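Local coordinates for synaptonemal complex protein 2 (Mus musculus, PDB 5IWZ), which forms a major part of the axial and lateral elements of synaptonemal complexes and is required for normal meiotic chromosome synapsis and fertility, at residues Arg279-Ala289 against Glu306-Gly314; Pro8-Cys16 against Asp40-Gln48. All blocks are in the same frame, centred on the assembly; numbering follows the deposited sequence.

Contact 1 of 2, residues Arg279-Ala289 against Glu306-Gly314; sequences RRVYTFPCLSA and EFWIDFNLG
Tyr282 and Phe311 share two backbone hydrogen bonds, Tyr282 N to Phe311 O at 2.9 Å and Phe311 N to Tyr282 O at 2.7 Å, and Phe284 with Ile309 repeats the pattern. The carbonyls of Phe311 and Ile309, already taken by Tyr282 N and Phe284 N, also receive CA-H...O contacts from Val281 CA and Thr283 CA. The strands 281-285 and 308-312 run at 157° to each other. Pro285 falls in a non-hydrogen-bonded pair with Trp308, where its missing N-H costs this ladder nothing. Cys286 N and Leu313 N close the ladder's ends, giving to Phe307 O and Arg280 O.

On the face carrying Thr283, its OG1 donates to Asp310 OD1 over a very short 2.5 Å; the other carboxylate oxygen is taken by Arg265 of helix 260-274. The Thr283 methyl CG2 lies 3.6 Å from Trp308 CE3. Asn312, beside Val281, accepts from Tyr216 N and donates to Thr317 and Ser319.

The other face is aromatic. The Phe284 edge points at the Phe311 ring in an offset edge-to-face pair, planes at 72°, and Val386 of helix 383-390 packs on both. Phe307 turns its ring away from its own N (chi1 176°), which brings CE2 to 3.7 Å from Cys286 SG, an oblique sulfur-aromatic contact, while Ala289 CB meets the ring edge. Replacing Phe307 with alanine would probably open a gap beside Cys286 and Ala289 and cost the sulfur its contact with this ring.

Antiparallel pairing, a chain that passes from one sheet into a second within a few residues, and a helix following the last strand are consistent with the pleckstrin-homology-like fold of the Spt16M-like domain.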
loop_
_atom_site.group_PDB
_atom_site.type_symbol
_atom_site.label_atom_id
_atom_site.label_comp_id
_atom_site.label_asym_id
_atom_site.label_seq_id
_atom_site.Cartn_x
_atom_site.Cartn_y
_atom_site.Cartn_z
ATOM N N ARG A 279 -2.137 3.508 23.119
ATOM C CA ARG A 279 -2.301 2.764 21.876
ATOM C C ARG A 279 -2.895 3.663 20.800
ATOM O O ARG A 279 -3.590 4.644 21.085
ATOM C CB ARG A 279 -3.196 1.538 22.075
ATOM C CG ARG A 279 -4.683 1.855 22.180
ATOM C CD ARG A 279 -5.334 1.011 23.266
ATOM N NE ARG A 279 -5.589 -0.356 22.853
ATOM C CZ ARG A 279 -6.200 -1.255 23.616
ATOM N NH1 ARG A 279 -6.585 -0.935 24.846
ATOM N NH2 ARG A 279 -6.408 -2.475 23.148
ATOM N N ARG A 280 -2.606 3.319 19.551
ATOM C CA ARG A 280 -3.150 4.038 18.417
ATOM C C ARG A 280 -4.019 3.155 17.534
ATOM O O ARG A 280 -4.466 3.610 16.467
ATOM C CB ARG A 280 -2.005 4.665 17.606
ATOM C CG ARG A 280 -1.091 5.568 18.407
ATOM C CD ARG A 280 -1.754 6.867 18.814
ATOM N NE ARG A 280 -2.053 7.706 17.654
ATOM C CZ ARG A 280 -2.880 8.746 17.686
ATOM N NH1 ARG A 280 -3.489 9.071 18.819
ATOM N NH2 ARG A 280 -3.107 9.452 16.587
ATOM N N VAL A 281 -4.260 1.907 17.940
ATOM C CA VAL A 281 -5.210 1.009 17.294
ATOM C C VAL A 281 -6.072 0.391 18.392
ATOM O O VAL A 281 -5.545 -0.277 19.285
ATOM C CB VAL A 281 -4.513 -0.093 16.481
ATOM C CG1 VAL A 281 -5.540 -1.056 15.923
ATOM C CG2 VAL A 281 -3.687 0.512 15.346
ATOM N N TYR A 282 -7.386 0.610 18.319
ATOM C CA TYR A 282 -8.353 0.002 19.216
ATOM C C TYR A 282 -9.056 -1.115 18.471
ATOM O O TYR A 282 -9.712 -0.868 17.450
ATOM C CB TYR A 282 -9.373 1.029 19.708
ATOM C CG TYR A 282 -8.897 1.835 20.887
ATOM C CD1 TYR A 282 -9.204 1.453 22.190
ATOM C CD2 TYR A 282 -8.139 2.976 20.699
ATOM C CE1 TYR A 282 -8.757 2.193 23.279
ATOM C CE2 TYR A 282 -7.687 3.719 21.778
ATOM C CZ TYR A 282 -7.996 3.321 23.065
ATOM O OH TYR A 282 -7.543 4.073 24.128
ATOM N N THR A 283 -8.929 -2.334 18.984
ATOM C CA THR A 283 -9.550 -3.514 18.392
ATOM C C THR A 283 -10.669 -4.030 19.299
ATOM O O THR A 283 -10.418 -4.381 20.450
ATOM C CB THR A 283 -8.498 -4.592 18.163
ATOM O OG1 THR A 283 -7.555 -4.121 17.191
ATOM C CG2 THR A 283 -9.142 -5.861 17.671
ATOM N N PHE A 284 -11.919 -4.071 18.773
ATOM C CA PHE A 284 -13.049 -4.580 19.544
ATOM C C PHE A 284 -13.602 -5.847 18.910
ATOM O O PHE A 284 -13.694 -5.930 17.679
ATOM C CB PHE A 284 -14.202 -3.557 19.634
ATOM C CG PHE A 284 -13.877 -2.333 20.447
ATOM C CD1 PHE A 284 -13.547 -2.438 21.779
ATOM C CD2 PHE A 284 -13.910 -1.075 19.870
ATOM C CE1 PHE A 284 -13.252 -1.313 22.531
ATOM C CE2 PHE A 284 -13.616 0.057 20.615
ATOM C CZ PHE A 284 -13.287 -0.068 21.948
ATOM N N PRO A 285 -14.027 -6.825 19.709
ATOM C CA PRO A 285 -14.828 -7.912 19.151
ATOM C C PRO A 285 -16.200 -7.391 18.775
ATOM O O PRO A 285 -16.743 -6.473 19.397
ATOM C CB PRO A 285 -14.897 -8.933 20.294
ATOM C CG PRO A 285 -14.779 -8.113 21.533
ATOM C CD PRO A 285 -13.904 -6.923 21.177
ATOM N N CYS A 286 -16.744 -7.962 17.714
ATOM C CA CYS A 286 -17.994 -7.510 17.127
ATOM C C CYS A 286 -18.963 -8.685 17.041
ATOM O O CYS A 286 -18.558 -9.817 16.750
ATOM C CB CYS A 286 -17.740 -6.914 15.743
ATOM S SG CYS A 286 -19.201 -6.486 14.793
ATOM N N LEU A 287 -20.236 -8.418 17.322
ATOM C CA LEU A 287 -21.233 -9.483 17.354
ATOM C C LEU A 287 -21.691 -9.864 15.950
ATOM O O LEU A 287 -21.828 -11.052 15.645
ATOM C CB LEU A 287 -22.437 -9.049 18.203
ATOM C CG LEU A 287 -22.068 -8.645 19.636
ATOM C CD1 LEU A 287 -23.252 -7.977 20.344
ATOM C CD2 LEU A 287 -21.581 -9.886 20.434
ATOM N N SER A 288 -21.944 -8.868 15.098
ATOM C CA SER A 288 -22.377 -9.046 13.716
ATOM C C SER A 288 -22.264 -7.710 12.984
ATOM O O SER A 288 -22.381 -6.638 13.590
ATOM C CB SER A 288 -23.818 -9.575 13.633
ATOM O OG SER A 288 -24.710 -8.695 14.282
ATOM N N ALA A 289 -22.025 -7.786 11.675
ATOM C CA ALA A 289 -21.881 -6.605 10.838
ATOM C C ALA A 289 -22.774 -6.752 9.622
ATOM O O ALA A 289 -22.996 -7.867 9.146
ATOM C CB ALA A 289 -20.425 -6.395 10.405
ATOM N N GLU A 306 -12.288 -14.066 17.857
ATOM C CA GLU A 306 -13.441 -13.195 17.723
ATOM C C GLU A 306 -13.466 -12.609 16.316
ATOM O O GLU A 306 -12.486 -12.673 15.574
ATOM C CB GLU A 306 -13.408 -12.060 18.754
ATOM C CG GLU A 306 -13.359 -12.500 20.203
ATOM C CD GLU A 306 -14.717 -12.908 20.749
ATOM O OE1 GLU A 306 -15.733 -12.792 20.032
ATOM O OE2 GLU A 306 -14.766 -13.352 21.910
ATOM N N PHE A 307 -14.613 -12.036 15.968
ATOM C CA PHE A 307 -14.804 -11.192 14.787
ATOM C C PHE A 307 -14.285 -9.807 15.157
ATOM O O PHE A 307 -14.948 -9.061 15.879
ATOM C CB PHE A 307 -16.284 -11.184 14.415
ATOM C CG PHE A 307 -16.650 -10.286 13.262
ATOM C CD1 PHE A 307 -15.769 -10.047 12.218
ATOM C CD2 PHE A 307 -17.904 -9.700 13.215
ATOM C CE1 PHE A 307 -16.135 -9.230 11.159
ATOM C CE2 PHE A 307 -18.275 -8.883 12.155
ATOM C CZ PHE A 307 -17.382 -8.641 11.126
ATOM N N TRP A 308 -13.074 -9.469 14.700
ATOM C CA TRP A 308 -12.377 -8.266 15.151
ATOM C C TRP A 308 -12.667 -7.067 14.241
ATOM O O TRP A 308 -12.710 -7.205 13.019
ATOM C CB TRP A 308 -10.868 -8.519 15.184
ATOM C CG TRP A 308 -10.382 -9.614 16.127
ATOM C CD1 TRP A 308 -9.710 -10.759 15.779
ATOM C CD2 TRP A 308 -10.493 -9.637 17.558
ATOM N NE1 TRP A 308 -9.407 -11.493 16.905
ATOM C CE2 TRP A 308 -9.876 -10.831 18.009
ATOM C CE3 TRP A 308 -11.057 -8.771 18.501
ATOM C CZ2 TRP A 308 -9.802 -11.178 19.360
ATOM C CZ3 TRP A 308 -10.988 -9.121 19.849
ATOM C CH2 TRP A 308 -10.361 -10.316 20.264
ATOM N N ILE A 309 -12.845 -5.889 14.849
ATOM C CA ILE A 309 -12.952 -4.607 14.152
ATOM C C ILE A 309 -11.836 -3.708 14.674
ATOM O O ILE A 309 -11.679 -3.562 15.892
ATOM C CB ILE A 309 -14.316 -3.918 14.371
ATOM C CG1 ILE A 309 -15.488 -4.868 14.122
ATOM C CG2 ILE A 309 -14.427 -2.634 13.510
ATOM C CD1 ILE A 309 -15.688 -5.303 12.679
ATOM N N ASP A 310 -11.086 -3.082 13.760
ATOM C CA ASP A 310 -9.916 -2.278 14.108
ATOM C C ASP A 310 -10.225 -0.810 13.878
ATOM O O ASP A 310 -10.625 -0.421 12.775
ATOM C CB ASP A 310 -8.701 -2.715 13.295
ATOM C CG ASP A 310 -8.329 -4.143 13.588
ATOM O OD1 ASP A 310 -8.127 -4.460 14.782
ATOM O OD2 ASP A 310 -8.335 -4.966 12.649
ATOM N N PHE A 311 -10.079 -0.017 14.934
ATOM C CA PHE A 311 -10.290 1.424 14.905
ATOM C C PHE A 311 -8.914 2.066 14.872
ATOM O O PHE A 311 -8.174 1.988 15.854
ATOM C CB PHE A 311 -11.076 1.886 16.133
ATOM C CG PHE A 311 -12.519 1.447 16.149
ATOM C CD1 PHE A 311 -13.543 2.362 15.892
ATOM C CD2 PHE A 311 -12.859 0.134 16.451
ATOM C CE1 PHE A 311 -14.881 1.969 15.918
ATOM C CE2 PHE A 311 -14.194 -0.262 16.488
ATOM C CZ PHE A 311 -15.204 0.649 16.225
ATOM N N ASN A 312 -8.578 2.712 13.757
ATOM C CA ASN A 312 -7.202 3.124 13.467
ATOM C C ASN A 312 -7.044 4.622 13.678
ATOM O O ASN A 312 -7.436 5.421 12.826
ATOM C CB ASN A 312 -6.839 2.720 12.045
ATOM C CG ASN A 312 -6.922 1.220 11.851
ATOM O OD1 ASN A 312 -6.233 0.450 12.542
ATOM N ND2 ASN A 312 -7.790 0.787 10.932
ATOM N N LEU A 313 -6.434 4.999 14.807
ATOM C CA LEU A 313 -6.358 6.405 15.194
ATOM C C LEU A 313 -5.342 7.178 14.364
ATOM O O LEU A 313 -5.465 8.401 14.213
ATOM C CB LEU A 313 -6.004 6.524 16.676
ATOM C CG LEU A 313 -7.099 6.382 17.730
ATOM C CD1 LEU A 313 -8.017 5.179 17.466
ATOM C CD2 LEU A 313 -6.428 6.267 19.113
ATOM N N GLY A 314 -4.336 6.504 13.821
ATOM C CA GLY A 314 -3.387 7.209 12.979
ATOM C C GLY A 314 -3.957 7.520 11.610
ATOM O O GLY A 314 -3.804 8.632 11.095
#

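Contact 2 of 2, residues Pro8-Cys16 against Asp40-Gln48; sequences PDLQQLEKC and DVKIKCSKQ
Ile43 sits against the start of the first helix of the armadillo-repeat-like domain: its CG2 lies 3.8 Å from Leu13 CB and 3.5 Å from Leu10 O. Ahead of that helix Asp9 forms an Asx turn, its OD2 accepting from Gln11 N and also from Gln11 NE2, and Gln12 holds the N-cap position. Strand 43-45 is an edge strand of a small sheet and pairs with strand 83-85. On its side toward the helix start, water replaces direct backbone bonding. One water donates to Gln11 O and Lys44 O and accepts from Glu14 N, using both its protons; a second donates to Gln11 O and accepts from Lys44 N. Gln11 O is thus gripped by two waters.

Glu14 spans the remaining distance to Ser46. Its CB lies 3.4 Å from the oxygen of the first water. From there CG, placed anti to the backbone N (chi1 -179°) and followed by an extended chain, carries the carboxylate past Cys45, whose CA comes to 3.3 Å from Glu14 OE1. CD then presents both oxygens to one residue: Ser46 N donates to Glu14 OE1 at 2.7 Å with an N-H...O angle of 156°, and Ser46 OG donates to OE2. Each oxygen uses its syn lone pair, so two bonds fix the rotation of the carboxylate. OE2 has a second partner in Lys52 of helix 49-63, a salt bridge likely to favour the ionised form of this buried acid. While giving its proton to Glu14 OE2 at 2.7 Å, Ser46 OG also accepts a weak capping bond from Gln48 N at 3.1 Å.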
loop_
_atom_site.group_PDB
_atom_site.type_symbol
_atom_site.label_atom_id
_atom_site.label_comp_id
_atom_site.label_asym_id
_atom_site.label_seq_id
_atom_site.Cartn_x
_atom_site.Cartn_y
_atom_site.Cartn_z
ATOM N N PRO A 8 -3.843 5.694 -33.758
ATOM C CA PRO A 8 -2.588 5.678 -32.996
ATOM C C PRO A 8 -1.738 4.486 -33.401
ATOM O O PRO A 8 -2.259 3.419 -33.728
ATOM C CB PRO A 8 -3.052 5.554 -31.538
ATOM C CG PRO A 8 -4.586 5.608 -31.565
ATOM C CD PRO A 8 -4.996 5.250 -32.960
ATOM N N ASP A 9 -0.418 4.665 -33.377
ATOM C CA ASP A 9 0.514 3.619 -33.804
ATOM C C ASP A 9 1.481 3.283 -32.672
ATOM O O ASP A 9 2.364 4.087 -32.349
ATOM C CB ASP A 9 1.281 4.048 -35.054
ATOM C CG ASP A 9 2.111 2.912 -35.656
ATOM O OD1 ASP A 9 2.826 3.154 -36.654
ATOM O OD2 ASP A 9 2.047 1.774 -35.133
ATOM N N LEU A 10 1.344 2.075 -32.107
ATOM C CA LEU A 10 2.235 1.656 -31.023
ATOM C C LEU A 10 3.699 1.677 -31.441
ATOM O O LEU A 10 4.571 1.996 -30.623
ATOM C CB LEU A 10 1.867 0.262 -30.528
ATOM C CG LEU A 10 0.619 0.236 -29.658
ATOM C CD1 LEU A 10 0.177 -1.193 -29.473
ATOM C CD2 LEU A 10 0.892 0.894 -28.315
ATOM N N GLN A 11 3.991 1.356 -32.704
ATOM C CA GLN A 11 5.366 1.393 -33.188
ATOM C C GLN A 11 5.990 2.776 -33.073
ATOM O O GLN A 11 7.212 2.905 -33.212
ATOM C CB GLN A 11 5.414 0.927 -34.645
ATOM C CG GLN A 11 4.838 -0.455 -34.862
ATOM C CD GLN A 11 4.693 -0.787 -36.331
ATOM O OE1 GLN A 11 5.190 -1.813 -36.800
ATOM N NE2 GLN A 11 4.014 0.091 -37.074
ATOM N N GLN A 12 5.179 3.800 -32.820
ATOM C CA GLN A 12 5.600 5.186 -32.712
ATOM C C GLN A 12 5.819 5.624 -31.272
ATOM O O GLN A 12 5.918 6.831 -31.019
ATOM C CB GLN A 12 4.548 6.087 -33.355
ATOM C CG GLN A 12 4.259 5.746 -34.780
ATOM C CD GLN A 12 5.121 6.539 -35.716
ATOM O OE1 GLN A 12 4.708 7.590 -36.214
ATOM N NE2 GLN A 12 6.334 6.054 -35.955
ATOM N N LEU A 13 5.880 4.675 -30.331
ATOM C CA LEU A 13 6.031 4.997 -28.914
ATOM C C LEU A 13 7.134 6.015 -28.672
ATOM O O LEU A 13 6.933 6.995 -27.948
ATOM C CB LEU A 13 6.313 3.728 -28.101
ATOM C CG LEU A 13 6.508 3.944 -26.589
ATOM C CD1 LEU A 13 5.263 4.548 -25.938
ATOM C CD2 LEU A 13 6.911 2.646 -25.853
ATOM N N GLU A 14 8.321 5.795 -29.253
ATOM C CA GLU A 14 9.416 6.723 -28.985
ATOM C C GLU A 14 9.109 8.107 -29.546
ATOM O O GLU A 14 9.409 9.124 -28.904
ATOM C CB GLU A 14 10.739 6.190 -29.536
ATOM C CG GLU A 14 11.900 7.134 -29.249
ATOM C CD GLU A 14 13.282 6.472 -29.316
ATOM O OE1 GLU A 14 13.372 5.242 -29.517
ATOM O OE2 GLU A 14 14.286 7.200 -29.153
ATOM N N LYS A 15 8.478 8.173 -30.723
ATOM C CA LYS A 15 8.107 9.478 -31.251
ATOM C C LYS A 15 7.066 10.157 -30.369
ATOM O O LYS A 15 7.114 11.383 -30.191
ATOM C CB LYS A 15 7.626 9.352 -32.699
ATOM C CG LYS A 15 8.775 9.094 -33.674
ATOM C CD LYS A 15 8.333 8.338 -34.919
ATOM C CE LYS A 15 9.455 8.276 -35.949
ATOM N NZ LYS A 15 9.288 9.234 -37.077
ATOM N N CYS A 16 6.159 9.385 -29.763
ATOM C CA CYS A 16 5.247 9.974 -28.786
ATOM C C CYS A 16 6.018 10.576 -27.621
ATOM O O CYS A 16 5.670 11.661 -27.132
ATOM C CB CYS A 16 4.249 8.928 -28.273
ATOM S SG CYS A 16 3.195 8.240 -29.554
ATOM N N ASP A 40 1.919 -9.778 -30.673
ATOM C CA ASP A 40 2.586 -9.825 -31.967
ATOM C C ASP A 40 3.485 -8.611 -32.180
ATOM O O ASP A 40 4.594 -8.744 -32.710
ATOM C CB ASP A 40 1.544 -9.923 -33.081
ATOM N N VAL A 41 3.040 -7.427 -31.744
ATOM C CA VAL A 41 3.633 -6.173 -32.206
ATOM C C VAL A 41 5.029 -5.973 -31.623
ATOM O O VAL A 41 5.288 -6.252 -30.441
ATOM C CB VAL A 41 2.726 -4.979 -31.861
ATOM C CG1 VAL A 41 3.263 -3.694 -32.512
ATOM C CG2 VAL A 41 1.302 -5.250 -32.303
ATOM N N LYS A 42 5.930 -5.463 -32.459
ATOM C CA LYS A 42 7.293 -5.119 -32.078
ATOM C C LYS A 42 7.451 -3.608 -32.137
ATOM O O LYS A 42 7.250 -2.998 -33.195
ATOM C CB LYS A 42 8.303 -5.802 -32.997
ATOM C CG LYS A 42 8.176 -7.315 -32.989
ATOM C CD LYS A 42 9.316 -7.987 -33.711
ATOM C CE LYS A 42 9.598 -9.321 -33.066
ATOM N NZ LYS A 42 8.546 -9.653 -32.068
ATOM N N ILE A 43 7.807 -3.010 -31.004
ATOM C CA ILE A 43 8.049 -1.576 -30.910
ATOM C C ILE A 43 9.549 -1.352 -30.937
ATOM O O ILE A 43 10.268 -1.795 -30.033
ATOM C CB ILE A 43 7.432 -0.978 -29.640
ATOM C CG1 ILE A 43 5.957 -1.368 -29.528
ATOM C CG2 ILE A 43 7.595 0.533 -29.658
ATOM C CD1 ILE A 43 5.322 -1.018 -28.169
ATOM N N LYS A 44 10.024 -0.670 -31.972
ATOM C CA LYS A 44 11.440 -0.377 -32.089
ATOM C C LYS A 44 11.764 0.886 -31.305
ATOM O O LYS A 44 11.137 1.930 -31.505
ATOM C CB LYS A 44 11.835 -0.213 -33.554
ATOM C CG LYS A 44 13.194 0.426 -33.740
ATOM C CD LYS A 44 13.175 1.500 -34.816
ATOM C CE LYS A 44 14.455 2.330 -34.779
ATOM N NZ LYS A 44 14.522 3.182 -33.547
ATOM N N CYS A 45 12.742 0.787 -30.410
ATOM C CA CYS A 45 13.212 1.927 -29.640
ATOM C C CYS A 45 14.724 2.044 -29.744
ATOM O O CYS A 45 15.434 1.058 -29.963
ATOM C CB CYS A 45 12.811 1.812 -28.173
ATOM S SG CYS A 45 11.054 1.927 -27.948
ATOM N N SER A 46 15.208 3.260 -29.544
ATOM C CA SER A 46 16.621 3.540 -29.707
ATOM C C SER A 46 17.388 3.326 -28.409
ATOM O O SER A 46 16.822 3.112 -27.334
ATOM C CB SER A 46 16.827 4.967 -30.188
ATOM O OG SER A 46 16.663 5.855 -29.103
ATOM N N LYS A 47 18.711 3.410 -28.540
ATOM C CA LYS A 47 19.626 3.339 -27.408
ATOM C C LYS A 47 19.421 4.504 -26.445
ATOM O O LYS A 47 19.738 4.389 -25.254
ATOM C CB LYS A 47 21.065 3.326 -27.942
ATOM C CG LYS A 47 22.116 2.829 -26.993
ATOM C CD LYS A 47 22.126 1.308 -26.922
ATOM C CE LYS A 47 23.408 0.797 -26.254
ATOM N NZ LYS A 47 23.174 -0.519 -25.585
ATOM N N GLN A 48 18.901 5.630 -26.940
ATOM C CA GLN A 48 18.649 6.818 -26.133
ATOM C C GLN A 48 17.236 6.867 -25.547
ATOM O O GLN A 48 16.868 7.883 -24.953
ATOM C CB GLN A 48 18.886 8.080 -26.968
ATOM C CG GLN A 48 20.347 8.349 -27.319
ATOM C CD GLN A 48 20.871 7.444 -28.423
ATOM O OE1 GLN A 48 20.239 7.290 -29.470
ATOM N NE2 GLN A 48 22.032 6.838 -28.191
HETATM O O HOH W 1 9.221 3.592 -31.120
HETATM O O HOH W 2 8.529 0.456 -34.036
#

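In the fold
From the N terminus, contact 2 comes first: segment 8-16 meets 40-48 across 23 residues that include helix 27-32, closing a mostly helical loop that sets helix 13-23 against strand 43-45 at the outer end of the armadillo-repeat-like domain. A long series of helices follows. Only then does contact 1 open, joining 279-289 to 306-314 across 16 residues without helix and pairing outermost strand 281-285 with 308-312 in a four-stranded antiparallel sheet. The loops neither nest nor cross. The centres of contacts 1 and 2 are about 51 Å apart; the nearest atoms of contacts 1 and 2 are about 38 Å apart. Contact 1 also borders the helical part: Asn272 touches Val281, and Gly314 backbone-bonds with Gly214.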